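Side-chain contacts in beta-lactamase (Francisella tularensis subsp. tularensis, PDB 3P09), which probably hydrolyses beta-lactam antibiotics as a class A serine enzyme, using water to turn the lactam into a substituted beta-amino acid: residues D26-K29 and N30-N33; K111-T114 and I115-N119; K145-K149 and L150-D154; D160-E163 and I164-Q168. All blocks are in the same frame, centred on the assembly; numbering follows the deposited sequence.

Overall arrangement
All four contacts are local: each joins neighbouring residues within a helical turn, a cap or a tight loop turn, and they follow one another along the chain without nesting or crossing. Interaction 1 lies on helix 24-35, beside the five-stranded sheet and helix 271-289. Interaction 2, on the opposite side of the chain's centre with its own centre about 42 Å away, turns strand 112-114 into helix 115-123. Interaction 3 ends helix 140-149 and starts the long loop to strand 175-176. Interaction 4 lies further along that same loop, its centre about 19 Å from that of interaction 3, where E161 approaches S64, just before helix 66-80, and K67 in its first turn.

Interaction 1. Residues D26-K29 and N30-N33; sequences DSFK and NLEN
The F28 ring meets L31 at its edge, where L31 CD1 lies near the ring plane, 4.3 Å from F28 CD1. Elsewhere the ring meets that of Y54, with planes about 55° apart. On another side of the helix the N33 carboxamide brings its OD1 to 3.7 Å from K29 CE. K29 leaves the backbone with CG trans to its own N (chi1 -180°) and then bends at CG (chi2 66°), which carries the chain along the helix toward the next turn. There its CD passes 3.7 Å from E32 OE1, the two side chains crossing at about a right angle. Their charged ends, K29 NZ and E32 OE1, stay 4.4 Å apart, too far for a salt bridge, and water 1 joins them: it accepts from K29 NZ at 2.5 Å and donates to E32 OE1 at 2.6 Å. K29 NZ also makes a long, weak ion pair with a bound sulfate, probably from the crystallisation liquor. The E32 carboxylate is gripped further by the backbone N of I39 at OE2 and by the Y54 hydroxyl at OE1, so this buried acid fastens the helix to the neighbouring strands. In the backbone, N33 N donates to K29 O at 3.0 Å. S27, F28 and L31 touch helix 271-289. The pattern is that of an amphipathic alpha-helix, here the N-terminal helix of the class A beta-lactamase fold, which pairs with the C-terminal helix beside the sheet.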
loop_
_atom_site.group_PDB
_atom_site.type_symbol
_atom_site.label_atom_id
_atom_site.label_comp_id
_atom_site.label_asym_id
_atom_site.label_seq_id
_atom_site.Cartn_x
_atom_site.Cartn_y
_atom_site.Cartn_z
ATOM N N ASP A 26 17.278 -11.751 14.369
ATOM C CA ASP A 26 16.988 -13.073 14.919
ATOM C C ASP A 26 15.491 -13.251 15.126
ATOM O O ASP A 26 14.948 -14.337 14.914
ATOM C CB ASP A 26 17.693 -13.260 16.261
ATOM C CG ASP A 26 19.202 -13.267 16.136
ATOM O OD1 ASP A 26 19.723 -13.873 15.173
ATOM O OD2 ASP A 26 19.864 -12.664 17.010
ATOM N N SER A 27 14.831 -12.182 15.560
ATOM C CA SER A 27 13.402 -12.238 15.832
ATOM C C SER A 27 12.569 -12.361 14.554
ATOM O O SER A 27 11.578 -13.087 14.517
ATOM C CB SER A 27 12.967 -11.030 16.661
ATOM O OG SER A 27 13.368 -11.199 18.009
ATOM N N PHE A 28 12.972 -11.663 13.502
ATOM C CA PHE A 28 12.264 -11.788 12.233
ATOM C C PHE A 28 12.466 -13.186 11.650
ATOM O O PHE A 28 11.535 -13.785 11.122
ATOM C CB PHE A 28 12.721 -10.702 11.260
ATOM C CG PHE A 28 12.386 -9.308 11.725
ATOM C CD1 PHE A 28 11.159 -9.040 12.311
ATOM C CD2 PHE A 28 13.301 -8.275 11.601
ATOM C CE1 PHE A 28 10.846 -7.764 12.754
ATOM C CE2 PHE A 28 12.994 -6.987 12.041
ATOM C CZ PHE A 28 11.765 -6.732 12.616
ATOM N N LYS A 29 13.686 -13.707 11.757
ATOM C CA LYS A 29 13.974 -15.074 11.329
ATOM C C LYS A 29 13.131 -16.113 12.074
ATOM O O LYS A 29 12.708 -17.113 11.495
ATOM C CB LYS A 29 15.466 -15.396 11.509
ATOM C CG LYS A 29 15.853 -16.805 11.077
ATOM C CD LYS A 29 15.677 -17.005 9.579
ATOM C CE LYS A 29 16.092 -18.414 9.175
ATOM N NZ LYS A 29 16.159 -18.597 7.700
ATOM N N ASN A 30 12.893 -15.884 13.361
ATOM C CA ASN A 30 12.028 -16.777 14.120
ATOM C C ASN A 30 10.604 -16.788 13.567
ATOM O O ASN A 30 9.957 -17.835 13.528
ATOM C CB ASN A 30 12.039 -16.429 15.612
ATOM C CG ASN A 30 13.361 -16.778 16.284
ATOM O OD1 ASN A 30 14.133 -17.601 15.780
ATOM N ND2 ASN A 30 13.624 -16.157 17.434
ATOM N N LEU A 31 10.122 -15.627 13.126
ATOM C CA LEU A 31 8.788 -15.565 12.534
ATOM C C LEU A 31 8.714 -16.405 11.263
ATOM O O LEU A 31 7.712 -17.083 11.020
ATOM C CB LEU A 31 8.378 -14.117 12.237
ATOM C CG LEU A 31 8.266 -13.163 13.433
ATOM C CD1 LEU A 31 7.893 -11.760 12.946
ATOM C CD2 LEU A 31 7.240 -13.669 14.437
ATOM N N GLU A 32 9.772 -16.352 10.454
ATOM C CA GLU A 32 9.837 -17.145 9.227
ATOM C C GLU A 32 9.838 -18.645 9.514
ATOM O O GLU A 32 9.140 -19.411 8.851
ATOM C CB GLU A 32 11.060 -16.746 8.385
ATOM C CG GLU A 32 10.838 -15.428 7.641
ATOM C CD GLU A 32 12.092 -14.872 6.980
ATOM O OE1 GLU A 32 13.207 -15.297 7.338
ATOM O OE2 GLU A 32 11.958 -13.990 6.098
ATOM N N ASN A 33 10.623 -19.052 10.504
ATOM C CA ASN A 33 10.679 -20.447 10.927
ATOM C C ASN A 33 9.322 -20.929 11.410
ATOM O O ASN A 33 8.908 -22.061 11.150
ATOM C CB ASN A 33 11.692 -20.605 12.056
ATOM C CG ASN A 33 13.123 -20.455 11.577
ATOM O OD1 ASN A 33 13.415 -20.664 10.403
ATOM N ND2 ASN A 33 14.026 -20.092 12.489
HETATM O O HOH W 1 13.924 -17.770 6.875
#

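Interaction 2. Residues K111-T114 and I115-N119; sequences KTLT and ISQLN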
loop_
_atom_site.group_PDB
_atom_site.type_symbol
_atom_site.label_atom_id
_atom_site.label_comp_id
_atom_site.label_asym_id
_atom_site.label_seq_id
_atom_site.Cartn_x
_atom_site.Cartn_y
_atom_site.Cartn_z
ATOM N N LYS A 111 -24.655 6.560 -11.302
ATOM C CA LYS A 111 -24.404 7.913 -10.813
ATOM C C LYS A 111 -22.956 8.300 -11.137
ATOM O O LYS A 111 -22.270 7.603 -11.897
ATOM C CB LYS A 111 -24.611 8.006 -9.302
ATOM C CG LYS A 111 -25.967 7.541 -8.773
ATOM C CD LYS A 111 -25.955 7.550 -7.238
ATOM C CE LYS A 111 -27.343 7.388 -6.647
ATOM N NZ LYS A 111 -27.357 7.673 -5.178
ATOM N N THR A 112 -22.485 9.399 -10.552
ATOM C CA THR A 112 -21.103 9.811 -10.765
ATOM C C THR A 112 -20.399 9.984 -9.436
ATOM O O THR A 112 -21.033 10.243 -8.425
ATOM C CB THR A 112 -20.996 11.161 -11.498
ATOM O OG1 THR A 112 -21.561 12.187 -10.671
ATOM C CG2 THR A 112 -21.716 11.121 -12.846
ATOM N N LEU A 113 -19.080 9.854 -9.463
ATOM C CA LEU A 113 -18.224 10.103 -8.307
ATOM C C LEU A 113 -17.088 11.026 -8.769
ATOM O O LEU A 113 -16.636 10.923 -9.915
ATOM C CB LEU A 113 -17.635 8.783 -7.790
ATOM C CG LEU A 113 -18.578 7.845 -7.024
ATOM C CD1 LEU A 113 -17.832 6.565 -6.597
ATOM C CD2 LEU A 113 -19.130 8.560 -5.808
ATOM N N THR A 114 -16.628 11.929 -7.902
ATOM C CA THR A 114 -15.474 12.757 -8.262
ATOM C C THR A 114 -14.204 11.905 -8.237
ATOM O O THR A 114 -14.175 10.842 -7.624
ATOM C CB THR A 114 -15.267 13.923 -7.297
ATOM O OG1 THR A 114 -14.920 13.404 -6.012
ATOM C CG2 THR A 114 -16.533 14.774 -7.186
ATOM N N ILE A 115 -13.153 12.376 -8.903
ATOM C CA ILE A 115 -11.850 11.718 -8.815
ATOM C C ILE A 115 -11.424 11.564 -7.347
ATOM O O ILE A 115 -10.922 10.510 -6.937
ATOM C CB ILE A 115 -10.789 12.512 -9.606
ATOM C CG1 ILE A 115 -11.034 12.386 -11.118
ATOM C CG2 ILE A 115 -9.368 12.074 -9.226
ATOM C CD1 ILE A 115 -10.694 11.016 -11.701
ATOM N N SER A 116 -11.638 12.602 -6.540
ATOM C CA SER A 116 -11.238 12.510 -5.133
ATOM C C SER A 116 -12.003 11.418 -4.401
ATOM O O SER A 116 -11.437 10.710 -3.568
ATOM C CB SER A 116 -11.397 13.840 -4.386
ATOM O OG SER A 116 -10.817 13.742 -3.083
ATOM N N GLN A 117 -13.295 11.283 -4.696
ATOM C CA GLN A 117 -14.082 10.214 -4.084
ATOM C C GLN A 117 -13.571 8.839 -4.500
ATOM O O GLN A 117 -13.641 7.875 -3.724
ATOM C CB GLN A 117 -15.564 10.344 -4.461
ATOM C CG GLN A 117 -16.252 11.502 -3.748
ATOM C CD GLN A 117 -17.674 11.702 -4.204
ATOM O OE1 GLN A 117 -17.957 11.701 -5.403
ATOM N NE2 GLN A 117 -18.586 11.863 -3.246
ATOM N N LEU A 118 -13.089 8.737 -5.733
ATOM C CA LEU A 118 -12.550 7.474 -6.232
ATOM C C LEU A 118 -11.211 7.180 -5.575
ATOM O O LEU A 118 -10.888 6.030 -5.318
ATOM C CB LEU A 118 -12.409 7.503 -7.760
ATOM C CG LEU A 118 -13.749 7.433 -8.492
ATOM C CD1 LEU A 118 -13.686 8.053 -9.899
ATOM C CD2 LEU A 118 -14.218 5.989 -8.553
ATOM N N ASN A 119 -10.429 8.226 -5.316
ATOM C CA ASN A 119 -9.183 8.055 -4.580
ATOM C C ASN A 119 -9.446 7.442 -3.218
ATOM O O ASN A 119 -8.770 6.511 -2.811
ATOM C CB ASN A 119 -8.471 9.393 -4.373
ATOM C CG ASN A 119 -7.767 9.886 -5.610
ATOM O OD1 ASN A 119 -7.501 9.121 -6.544
ATOM N ND2 ASN A 119 -7.418 11.165 -5.612
#
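At T114 the backbone turns from extended to helical, strand 112-114 and helix 115-119 meeting at 83° with their axes 5.1 Å apart at closest approach, and L118 N donates to T114 O at 3.0 Å. T114 occupies the N-cap, and its hydroxyl sits between its own N and carbonyl carbon (chi1 66°), a rotamer that turns OG1 toward the first turn of the helix. There it accepts from Q117 N at 3.0 Å. The Q117 side chain completes the exchange: extended beyond CG, it reaches back across the threonine at about a right angle, and its OE1 takes T114 N at 2.8 Å. That bond is nearly straight (163°), with the donor in the plane of the amide and on a lone pair. The two reciprocal bonds make a capping box, in which a backbone N-H of the first turn and the N-H of the cap residue are both satisfied by side chains, and which helps to set the rotation of the Q117 amide. The same OE1 also rests 3.4 Å from L113 CD2. Further in, L113 CD1 touches L118 CD2 at 4.1 Å; L118 continues onto I132 and L133 of helix 127-137. I115 faces I74 of helix 66-80, while strand 112-114 pairs antiparallel with strand 88-90. S116 OG is hydrogen-bonded to the hydroxyl of Y205.

Interaction 3. Residues K145-K149 and L150-D154; sequences KFIKK and LGDND
Residues F146 to K149 and L150 to N153 form a helix C-cap, where helix 140-149 ends and the chain enters the long loop leading to strand 175-176. Two bonds back into the last turn define it: G151 N donates to K148 O at 2.9 Å, coming from above the carbonyl plane, and D152 N reaches I147 O at 3.3 Å. With the positive phi of G151 (95°) this is a Schellman motif. Across the motif I147 CG2 lies 3.7 Å from D152 CB, the two side chains running alongside and pointing the same way. The apolar contact is F146 CE2 to L150 CD1, 4.0 Å, and both residues reach I193. D152 places its carboxylate trans to its own N (chi1 -176°), and OD1 then accepts D154 N at 2.8 Å, an Asx turn that bends the chain once more, while OD2 is held by T155 OG1 and lies close to the D184 carboxylate. On the outer side water 2 bridges the helix end to the loop, donating to K148 O at 2.8 Å and accepting from N153 ND2 at 2.7 Å. K149 stretches away, fully extended, to a salt bridge with D76 of helix 66-80.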
loop_
_atom_site.group_PDB
_atom_site.type_symbol
_atom_site.label_atom_id
_atom_site.label_comp_id
_atom_site.label_asym_id
_atom_site.label_seq_id
_atom_site.Cartn_x
_atom_site.Cartn_y
_atom_site.Cartn_z
ATOM N N LYS A 145 5.383 5.404 -15.358
ATOM C CA LYS A 145 6.165 6.639 -15.459
ATOM C C LYS A 145 6.198 7.385 -14.119
ATOM O O LYS A 145 7.243 7.850 -13.673
ATOM C CB LYS A 145 5.612 7.552 -16.566
ATOM C CG LYS A 145 5.904 7.038 -17.973
ATOM C CD LYS A 145 5.661 8.104 -19.051
ATOM C CE LYS A 145 4.176 8.322 -19.324
ATOM N NZ LYS A 145 3.935 9.345 -20.390
ATOM N N PHE A 146 5.047 7.504 -13.472
ATOM C CA PHE A 146 5.018 8.192 -12.186
ATOM C C PHE A 146 5.849 7.464 -11.127
ATOM O O PHE A 146 6.607 8.081 -10.379
ATOM C CB PHE A 146 3.585 8.399 -11.693
ATOM C CG PHE A 146 3.515 9.058 -10.348
ATOM C CD1 PHE A 146 3.763 10.420 -10.219
ATOM C CD2 PHE A 146 3.207 8.329 -9.219
ATOM C CE1 PHE A 146 3.715 11.036 -8.987
ATOM C CE2 PHE A 146 3.149 8.943 -7.981
ATOM C CZ PHE A 146 3.409 10.299 -7.865
ATOM N N ILE A 147 5.713 6.145 -11.071
ATOM C CA ILE A 147 6.502 5.347 -10.143
ATOM C C ILE A 147 8.012 5.604 -10.340
ATOM O O ILE A 147 8.763 5.782 -9.370
ATOM C CB ILE A 147 6.142 3.857 -10.295
ATOM C CG1 ILE A 147 4.697 3.641 -9.843
ATOM C CG2 ILE A 147 7.063 2.973 -9.481
ATOM C CD1 ILE A 147 4.200 2.234 -10.062
ATOM N N LYS A 148 8.453 5.658 -11.590
ATOM C CA LYS A 148 9.853 5.986 -11.865
ATOM C C LYS A 148 10.214 7.403 -11.391
ATOM O O LYS A 148 11.300 7.627 -10.868
ATOM C CB LYS A 148 10.174 5.805 -13.356
ATOM C CG LYS A 148 10.419 4.345 -13.733
ATOM C CD LYS A 148 9.957 4.024 -15.150
ATOM C CE LYS A 148 9.848 2.512 -15.344
ATOM N NZ LYS A 148 8.992 2.123 -16.502
ATOM N N LYS A 149 9.297 8.349 -11.563
ATOM C CA LYS A 149 9.517 9.724 -11.101
ATOM C C LYS A 149 9.747 9.782 -9.588
ATOM O O LYS A 149 10.487 10.646 -9.098
ATOM C CB LYS A 149 8.331 10.610 -11.490
ATOM C CG LYS A 149 8.508 12.095 -11.188
ATOM C CD LYS A 149 7.244 12.870 -11.570
ATOM C CE LYS A 149 7.352 14.350 -11.198
ATOM N NZ LYS A 149 6.146 15.131 -11.620
ATOM N N LEU A 150 9.098 8.869 -8.857
ATOM C CA LEU A 150 9.281 8.742 -7.413
ATOM C C LEU A 150 10.672 8.267 -7.027
ATOM O O LEU A 150 11.059 8.369 -5.861
ATOM C CB LEU A 150 8.266 7.761 -6.816
ATOM C CG LEU A 150 6.872 8.267 -6.462
ATOM C CD1 LEU A 150 6.058 7.133 -5.859
ATOM C CD2 LEU A 150 6.948 9.440 -5.493
ATOM N N GLY A 151 11.421 7.737 -7.994
ATOM C CA GLY A 151 12.727 7.172 -7.705
ATOM C C GLY A 151 12.677 5.665 -7.491
ATOM O O GLY A 151 13.665 5.055 -7.074
ATOM N N ASP A 152 11.528 5.067 -7.796
ATOM C CA ASP A 152 11.309 3.637 -7.582
ATOM C C ASP A 152 11.599 2.838 -8.848
ATOM O O ASP A 152 10.806 2.848 -9.790
ATOM C CB ASP A 152 9.859 3.391 -7.146
ATOM C CG ASP A 152 9.592 1.932 -6.801
ATOM O OD1 ASP A 152 10.404 1.068 -7.201
ATOM O OD2 ASP A 152 8.572 1.647 -6.130
ATOM N N ASN A 153 12.724 2.134 -8.862
ATOM C CA ASN A 153 13.070 1.277 -9.997
ATOM C C ASN A 153 12.938 -0.212 -9.683
ATOM O O ASN A 153 13.442 -1.053 -10.429
ATOM C CB ASN A 153 14.497 1.560 -10.477
ATOM C CG ASN A 153 14.712 3.013 -10.826
ATOM O OD1 ASN A 153 15.541 3.689 -10.215
ATOM N ND2 ASN A 153 13.954 3.512 -11.802
ATOM N N ASP A 154 12.273 -0.540 -8.579
ATOM C CA ASP A 154 12.118 -1.940 -8.180
ATOM C C ASP A 154 10.693 -2.448 -8.409
ATOM O O ASP A 154 10.479 -3.620 -8.686
ATOM C CB ASP A 154 12.504 -2.141 -6.707
ATOM C CG ASP A 154 14.003 -2.002 -6.466
ATOM O OD1 ASP A 154 14.784 -2.286 -7.394
ATOM O OD2 ASP A 154 14.396 -1.626 -5.340
HETATM O O HOH W 2 13.634 6.151 -11.243
#

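Interaction 4. Residues D160-E163 and I164-Q168; sequences DEPE and INYTQ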
loop_
_atom_site.group_PDB
_atom_site.type_symbol
_atom_site.label_atom_id
_atom_site.label_comp_id
_atom_site.label_asym_id
_atom_site.label_seq_id
_atom_site.Cartn_x
_atom_site.Cartn_y
_atom_site.Cartn_z
ATOM N N ASP A 160 -3.872 -4.145 -13.906
ATOM C CA ASP A 160 -4.734 -3.612 -12.867
ATOM C C ASP A 160 -5.478 -4.773 -12.204
ATOM O O ASP A 160 -4.963 -5.890 -12.192
ATOM C CB ASP A 160 -5.652 -2.511 -13.410
ATOM C CG ASP A 160 -6.522 -2.974 -14.557
ATOM O OD1 ASP A 160 -6.731 -4.200 -14.696
ATOM O OD2 ASP A 160 -7.014 -2.098 -15.306
ATOM N N GLU A 161 -6.657 -4.520 -11.637
ATOM C CA GLU A 161 -7.361 -5.536 -10.848
ATOM C C GLU A 161 -8.245 -6.390 -11.727
ATOM O O GLU A 161 -8.936 -5.863 -12.591
ATOM C CB GLU A 161 -8.245 -4.880 -9.761
ATOM C CG GLU A 161 -7.497 -4.270 -8.564
ATOM C CD GLU A 161 -7.113 -5.302 -7.522
ATOM O OE1 GLU A 161 -7.765 -6.364 -7.469
ATOM O OE2 GLU A 161 -6.158 -5.058 -6.755
ATOM N N PRO A 162 -8.273 -7.709 -11.474
ATOM C CA PRO A 162 -7.557 -8.402 -10.397
ATOM C C PRO A 162 -6.234 -9.045 -10.834
ATOM O O PRO A 162 -5.545 -9.668 -10.014
ATOM C CB PRO A 162 -8.539 -9.505 -10.007
ATOM C CG PRO A 162 -9.222 -9.845 -11.269
ATOM C CD PRO A 162 -9.260 -8.591 -12.119
ATOM N N GLU A 163 -5.875 -8.891 -12.101
ATOM C CA GLU A 163 -4.693 -9.576 -12.640
ATOM C C GLU A 163 -3.401 -9.217 -11.886
ATOM O O GLU A 163 -2.494 -10.035 -11.799
ATOM C CB GLU A 163 -4.531 -9.313 -14.144
ATOM C CG GLU A 163 -3.342 -10.049 -14.756
ATOM C CD GLU A 163 -3.261 -9.935 -16.269
ATOM O OE1 GLU A 163 -3.896 -9.024 -16.845
ATOM O OE2 GLU A 163 -2.550 -10.765 -16.885
ATOM N N ILE A 164 -3.334 -8.003 -11.343
ATOM C CA ILE A 164 -2.178 -7.557 -10.555
ATOM C C ILE A 164 -1.843 -8.545 -9.438
ATOM O O ILE A 164 -0.707 -8.610 -8.970
ATOM C CB ILE A 164 -2.416 -6.147 -9.936
ATOM C CG1 ILE A 164 -1.219 -5.676 -9.100
ATOM C CG2 ILE A 164 -3.643 -6.154 -9.011
ATOM C CD1 ILE A 164 -0.032 -5.251 -9.865
ATOM N N ASN A 165 -2.833 -9.315 -9.005
ATOM C CA ASN A 165 -2.647 -10.218 -7.873
ATOM C C ASN A 165 -1.877 -11.499 -8.188
ATOM O O ASN A 165 -1.474 -12.229 -7.278
ATOM C CB ASN A 165 -4.005 -10.582 -7.268
ATOM C CG ASN A 165 -4.663 -9.401 -6.603
ATOM O OD1 ASN A 165 -4.045 -8.719 -5.798
ATOM N ND2 ASN A 165 -5.903 -9.136 -6.957
ATOM N N TYR A 166 -1.684 -11.779 -9.470
ATOM C CA TYR A 166 -1.092 -13.049 -9.881
ATOM C C TYR A 166 0.374 -12.887 -10.195
ATOM O O TYR A 166 0.761 -12.076 -11.036
ATOM C CB TYR A 166 -1.801 -13.601 -11.104
ATOM C CG TYR A 166 -3.293 -13.420 -11.033
ATOM C CD1 TYR A 166 -3.975 -13.604 -9.839
ATOM C CD2 TYR A 166 -4.019 -13.047 -12.159
ATOM C CE1 TYR A 166 -5.348 -13.417 -9.761
ATOM C CE2 TYR A 166 -5.391 -12.873 -12.098
ATOM C CZ TYR A 166 -6.046 -13.059 -10.896
ATOM O OH TYR A 166 -7.406 -12.881 -10.844
ATOM N N THR A 167 1.198 -13.648 -9.490
ATOM C CA THR A 167 2.629 -13.553 -9.690
ATOM C C THR A 167 3.177 -14.947 -9.899
ATOM O O THR A 167 2.445 -15.939 -9.836
ATOM C CB THR A 167 3.339 -12.920 -8.456
ATOM O OG1 THR A 167 3.027 -13.670 -7.271
ATOM C CG2 THR A 167 2.892 -11.475 -8.254
ATOM N N GLN A 168 4.475 -15.024 -10.148
ATOM C CA GLN A 168 5.165 -16.303 -10.160
ATOM C C GLN A 168 6.380 -16.155 -9.263
ATOM O O GLN A 168 6.958 -15.068 -9.179
ATOM C CB GLN A 168 5.573 -16.686 -11.581
ATOM C CG GLN A 168 4.414 -16.693 -12.572
ATOM C CD GLN A 168 3.411 -17.806 -12.309
ATOM O OE1 GLN A 168 3.682 -18.735 -11.546
ATOM N NE2 GLN A 168 2.245 -17.716 -12.943
#
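E161, I164 and N165 make the inner, buried half of a short turn in the omega loop of the class A beta-lactamase fold, while P162, E163 and Y166 form its outer half. On the inner side the E161 chain folds at CG (chi2 -82°), bringing OE2 to 3.6 Å from I164 CG2 and OE1 toward N165. The bond from N165 ND2 to E161 OE1 is weak, 3.4 Å long, and the amide and carboxylate planes are turned 64° from each other. E161 OE2 also shares a weak hydrogen bond with S64 OG and forms a long, weak ion pair with K67, two residues of a probable SxxK motif. This placement is consistent with the general-base glutamate of class A enzymes, and the cis peptide before P162 and the asparagine beside the acid fit the same family pattern. Residues 163-165 form a short 3-10 turn, closed by backbone bonds: I164 N to D160 O at 2.8 Å, N165 N to P162 O at 2.9 Å, its donor above the carbonyl plane, and the nearly straight Y166 N to E163 O at 3.0 Å (170°). I164 also packs on I62 and F66.

The outer half faces solvent, and all three of its residues touch a crystal neighbour. Its loose part is the E163 side chain, which extends outward with CG 4.0 Å from Y166 CD2. The ring itself lies close on the backbone, P162 O standing 3.5 Å above one face, offset toward the rim. Tyrosine and proline run side by side, and Y166 OH ends 3.6 Å from P162 CG.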